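Local coordinates for protein exocyst complex component EXO70 (Saccharomyces cerevisiae, PDB 2B1E) that serves as a subunit of the exocyst, the complex that tethers secretory vesicles to sites of exocytosis, and plays a role in the assembly of that complex, at residues G243-S246 with F247-E251; S178-N181 with S182-E185. All coordinates share one frame; numbering follows the deposited sequence.

Contact 1 (G243-S246 with F247-E251)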
loop_
_atom_site.group_PDB
_atom_site.type_symbol
_atom_site.label_atom_id
_atom_site.label_comp_id
_atom_site.label_asym_id
_atom_site.label_seq_id
_atom_site.Cartn_x
_atom_site.Cartn_y
_atom_site.Cartn_z
ATOM N N GLY A 243 8.124 -0.802 6.992
ATOM C CA GLY A 243 7.830 0.007 5.823
ATOM C C GLY A 243 6.500 -0.331 5.173
ATOM O O GLY A 243 5.827 0.544 4.629
ATOM N N PHE A 244 6.121 -1.603 5.218
ATOM C CA PHE A 244 4.857 -2.036 4.634
ATOM C C PHE A 244 3.705 -1.598 5.522
ATOM O O PHE A 244 2.538 -1.735 5.155
ATOM C CB PHE A 244 4.843 -3.558 4.471
ATOM C CG PHE A 244 5.776 -4.057 3.407
ATOM C CD1 PHE A 244 6.475 -5.245 3.580
ATOM C CD2 PHE A 244 5.956 -3.341 2.229
ATOM C CE1 PHE A 244 7.341 -5.707 2.596
ATOM C CE2 PHE A 244 6.819 -3.796 1.239
ATOM C CZ PHE A 244 7.513 -4.980 1.423
ATOM N N PHE A 245 4.041 -1.071 6.695
ATOM C CA PHE A 245 3.027 -0.602 7.625
ATOM C C PHE A 245 2.290 0.574 7.001
ATOM O O PHE A 245 1.133 0.843 7.331
ATOM C CB PHE A 245 3.665 -0.167 8.946
ATOM C CG PHE A 245 2.672 0.318 9.963
ATOM C CD1 PHE A 245 1.613 -0.496 10.358
ATOM C CD2 PHE A 245 2.785 1.588 10.518
ATOM C CE1 PHE A 245 0.685 -0.052 11.286
ATOM C CE2 PHE A 245 1.856 2.040 11.451
ATOM C CZ PHE A 245 0.804 1.217 11.834
ATOM N N SER A 246 2.967 1.267 6.094
ATOM C CA SER A 246 2.386 2.412 5.413
ATOM C C SER A 246 1.083 2.028 4.716
ATOM O O SER A 246 0.160 2.837 4.624
ATOM C CB SER A 246 3.374 2.973 4.391
ATOM O OG SER A 246 3.714 1.995 3.428
ATOM N N PHE A 247 1.007 0.795 4.223
ATOM C CA PHE A 247 -0.204 0.336 3.552
ATOM C C PHE A 247 -1.388 0.356 4.515
ATOM O O PHE A 247 -2.512 0.674 4.119
ATOM C CB PHE A 247 -0.022 -1.084 3.000
ATOM C CG PHE A 247 0.924 -1.173 1.834
ATOM C CD1 PHE A 247 0.845 -0.262 0.782
ATOM C CD2 PHE A 247 1.869 -2.194 1.765
ATOM C CE1 PHE A 247 1.691 -0.370 -0.324
ATOM C CE2 PHE A 247 2.717 -2.311 0.666
ATOM C CZ PHE A 247 2.628 -1.398 -0.381
ATOM N N GLU A 248 -1.135 0.019 5.778
ATOM C CA GLU A 248 -2.193 0.008 6.783
ATOM C C GLU A 248 -2.537 1.423 7.239
ATOM O O GLU A 248 -3.655 1.686 7.680
ATOM C CB GLU A 248 -1.784 -0.837 7.990
ATOM C CG GLU A 248 -1.511 -2.293 7.657
ATOM C CD GLU A 248 -1.145 -3.113 8.878
ATOM O OE1 GLU A 248 -0.607 -4.226 8.703
ATOM O OE2 GLU A 248 -1.398 -2.653 10.009
ATOM N N LEU A 249 -1.569 2.329 7.145
ATOM C CA LEU A 249 -1.799 3.714 7.525
ATOM C C LEU A 249 -2.641 4.380 6.447
ATOM O O LEU A 249 -3.542 5.162 6.746
ATOM C CB LEU A 249 -0.471 4.455 7.689
ATOM C CG LEU A 249 0.373 4.065 8.907
ATOM C CD1 LEU A 249 1.702 4.811 8.872
ATOM C CD2 LEU A 249 -0.390 4.392 10.191
ATOM N N VAL A 250 -2.349 4.066 5.189
ATOM C CA VAL A 250 -3.111 4.626 4.078
ATOM C C VAL A 250 -4.575 4.236 4.257
ATOM O O VAL A 250 -5.477 5.049 4.043
ATOM C CB VAL A 250 -2.604 4.087 2.716
ATOM C CG1 VAL A 250 -3.572 4.477 1.602
ATOM C CG2 VAL A 250 -1.212 4.647 2.422
ATOM N N GLU A 251 -4.802 2.989 4.659
ATOM C CA GLU A 251 -6.151 2.481 4.878
ATOM C C GLU A 251 -6.834 3.230 6.025
ATOM O O GLU A 251 -8.038 3.488 5.989
ATOM C CB GLU A 251 -6.091 0.989 5.208
ATOM C CG GLU A 251 -7.431 0.393 5.605
ATOM C CD GLU A 251 -7.303 -1.006 6.176
ATOM O OE1 GLU A 251 -8.318 -1.524 6.696
ATOM O OE2 GLU A 251 -6.192 -1.588 6.106
#
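Phe244 and Phe247, one turn apart, set their rings side by side, pointing the same way, with Phe244 CD2 3.7 Å from Phe247 CE2. Both have CG anti to the carbonyl carbon (chi1 -70°), which gives the rings their common direction. Their backbones are joined too: Phe247 N donates to Phe244 O (3.1 Å). Phe323 meets the Phe244 ring edge-to-face.

Phe245 swings its ring the other way, CG anti to N (chi1 -179°), so that it crosses both Glu248 and Leu249 at about a right angle. Glu248 OE2 sits at the ring edge, 3.6 Å from Phe245 CE1, where the positive rim of the ring probably suits it, while Glu248 OE1 bonds to Gly176 N. Leu249 CD2 packs 3.5 Å from Phe245 CE2. A serine in place of Phe245 would probably open a gap between Glu248 and Leu249 and take away one of the apolar surfaces that the leucine packs on. Phe245 O accepts from Leu249 N at 3.1 Å.

Ser246 OG folds back to donate to Gly243 O (2.8 Å), which Ser246 N also reaches, and Ser246 O takes Val250 N at 2.9 Å. Three- and four-residue backbone bonds thus combine as the chain winds into helix 245-259, one of the many that build this elongated, all-helical rod.

Contact 2 (S178-N181 with S182-E185)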
loop_
_atom_site.group_PDB
_atom_site.type_symbol
_atom_site.label_atom_id
_atom_site.label_comp_id
_atom_site.label_asym_id
_atom_site.label_seq_id
_atom_site.Cartn_x
_atom_site.Cartn_y
_atom_site.Cartn_z
ATOM N N SER A 178 -0.518 -3.691 14.468
ATOM C CA SER A 178 -0.427 -2.369 15.083
ATOM C C SER A 178 -1.694 -1.932 15.813
ATOM O O SER A 178 -2.796 -2.397 15.515
ATOM C CB SER A 178 -0.075 -1.326 14.023
ATOM O OG SER A 178 -0.022 -0.026 14.583
ATOM N N GLY A 179 -1.521 -1.027 16.771
ATOM C CA GLY A 179 -2.651 -0.530 17.533
ATOM C C GLY A 179 -3.342 0.620 16.826
ATOM O O GLY A 179 -4.334 1.159 17.317
ATOM N N MET A 180 -2.812 0.998 15.666
ATOM C CA MET A 180 -3.386 2.088 14.892
ATOM C C MET A 180 -4.715 1.628 14.299
ATOM O O MET A 180 -5.596 2.443 14.009
ATOM C CB MET A 180 -2.425 2.503 13.774
ATOM C CG MET A 180 -2.729 3.861 13.156
ATOM S SD MET A 180 -2.414 5.250 14.272
ATOM C CE MET A 180 -3.961 5.340 15.138
ATOM N N ASN A 181 -4.855 0.315 14.138
ATOM C CA ASN A 181 -6.068 -0.272 13.581
ATOM C C ASN A 181 -7.266 -0.102 14.512
ATOM O O ASN A 181 -8.325 0.368 14.091
ATOM C CB ASN A 181 -5.848 -1.759 13.285
ATOM C CG ASN A 181 -4.714 -1.994 12.304
ATOM O OD1 ASN A 181 -4.707 -1.439 11.205
ATOM N ND2 ASN A 181 -3.749 -2.820 12.697
ATOM N N SER A 182 -7.099 -0.492 15.772
ATOM C CA SER A 182 -8.175 -0.358 16.749
ATOM C C SER A 182 -8.488 1.116 16.973
ATOM O O SER A 182 -9.647 1.526 16.929
ATOM C CB SER A 182 -7.781 -0.999 18.079
ATOM O OG SER A 182 -7.631 -2.398 17.939
ATOM N N TYR A 183 -7.444 1.904 17.211
ATOM C CA TYR A 183 -7.593 3.336 17.436
ATOM C C TYR A 183 -8.468 3.923 16.340
ATOM O O TYR A 183 -9.343 4.755 16.607
ATOM C CB TYR A 183 -6.228 4.026 17.417
ATOM C CG TYR A 183 -6.276 5.488 17.815
ATOM C CD1 TYR A 183 -6.071 5.880 19.137
ATOM C CD2 TYR A 183 -6.545 6.480 16.868
ATOM C CE1 TYR A 183 -6.131 7.225 19.508
ATOM C CE2 TYR A 183 -6.608 7.825 17.226
ATOM C CZ TYR A 183 -6.398 8.191 18.545
ATOM O OH TYR A 183 -6.444 9.524 18.894
ATOM N N THR A 184 -8.226 3.485 15.106
ATOM C CA THR A 184 -8.990 3.954 13.957
ATOM C C THR A 184 -10.436 3.485 14.026
ATOM O O THR A 184 -11.363 4.276 13.833
ATOM C CB THR A 184 -8.385 3.453 12.631
ATOM O OG1 THR A 184 -7.121 4.092 12.406
ATOM C CG2 THR A 184 -9.315 3.771 11.471
ATOM N N GLU A 185 -10.627 2.199 14.304
ATOM C CA GLU A 185 -11.967 1.638 14.385
ATOM C C GLU A 185 -12.770 2.339 15.475
ATOM O O GLU A 185 -13.956 2.625 15.298
ATOM C CB GLU A 185 -11.906 0.137 14.673
ATOM C CG GLU A 185 -13.222 -0.580 14.446
ATOM C CD GLU A 185 -13.205 -2.019 14.934
ATOM O OE1 GLU A 185 -12.204 -2.725 14.686
ATOM O OE2 GLU A 185 -14.198 -2.446 15.558
#
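Met180 O is gripped twice by one residue: Thr184 OG1 donates to it at 2.8 Å and Thr184 N at 3.0 Å, reaching it from opposite faces of the carbonyl plane. This is the first turn of helix 180-201, introduced by an ST turn in which Ser178 OG makes a capping bond at the start of the helix, accepting from Met180 N at 3.2 Å. With OG1 anti to its own carbonyl carbon (chi1 -69°), Thr184 turns the hydroxyl back along the helix; the same oxygen is also bonded to Ser252 OG, so two bonds hold it.

Asn181 leans back toward the cap, its ND2 making a weak bond to Ser178 O. Gly179 O accepts a nearly straight bond from Tyr183 N (3.2 Å), the first regular i to i+4 link here.

The apolar part of the turn is carried by Met180 and Tyr183, which lie side by side and point the same way. Met180 bends at both chi2 (69°) and chi3 (-87°), and the bends bring its terminal methyl against the root of the tyrosine: CE stands 3.3 Å from Tyr183 CD2 and 3.5 Å from Tyr183 CB, a tight fit. Leu227 of helix 209-233 touches both side chains, while Ala223 and Tyr224 of that helix add to the packing around Tyr183. Ser182 OG is held by Gln103 NE2. The turn is completed where Glu185 N donates to Asn181 O at 2.9 Å.

Overall arrangement
Contacts 1 and 2 are the opening turns of two helices, 245-259 and 180-201, that pack against each other with helix 209-233 between them in the sequence. Their centres are 12 Å apart, and contact 1 lies nearer the middle of the chain, its centre about 6 Å from the chain centre against about 17 Å for contact 2. The two touch directly: Phe245 CE1 lies 3.1 Å from Ser178 CB, so the ring rests against the capping serine, and Leu249 CD2 packs 3.8 Å from Met180 CG. Beside these, Glu248 OE2 approaches Asn181 ND2 to 3.6 Å. The pairing is structural packing within the helical rod.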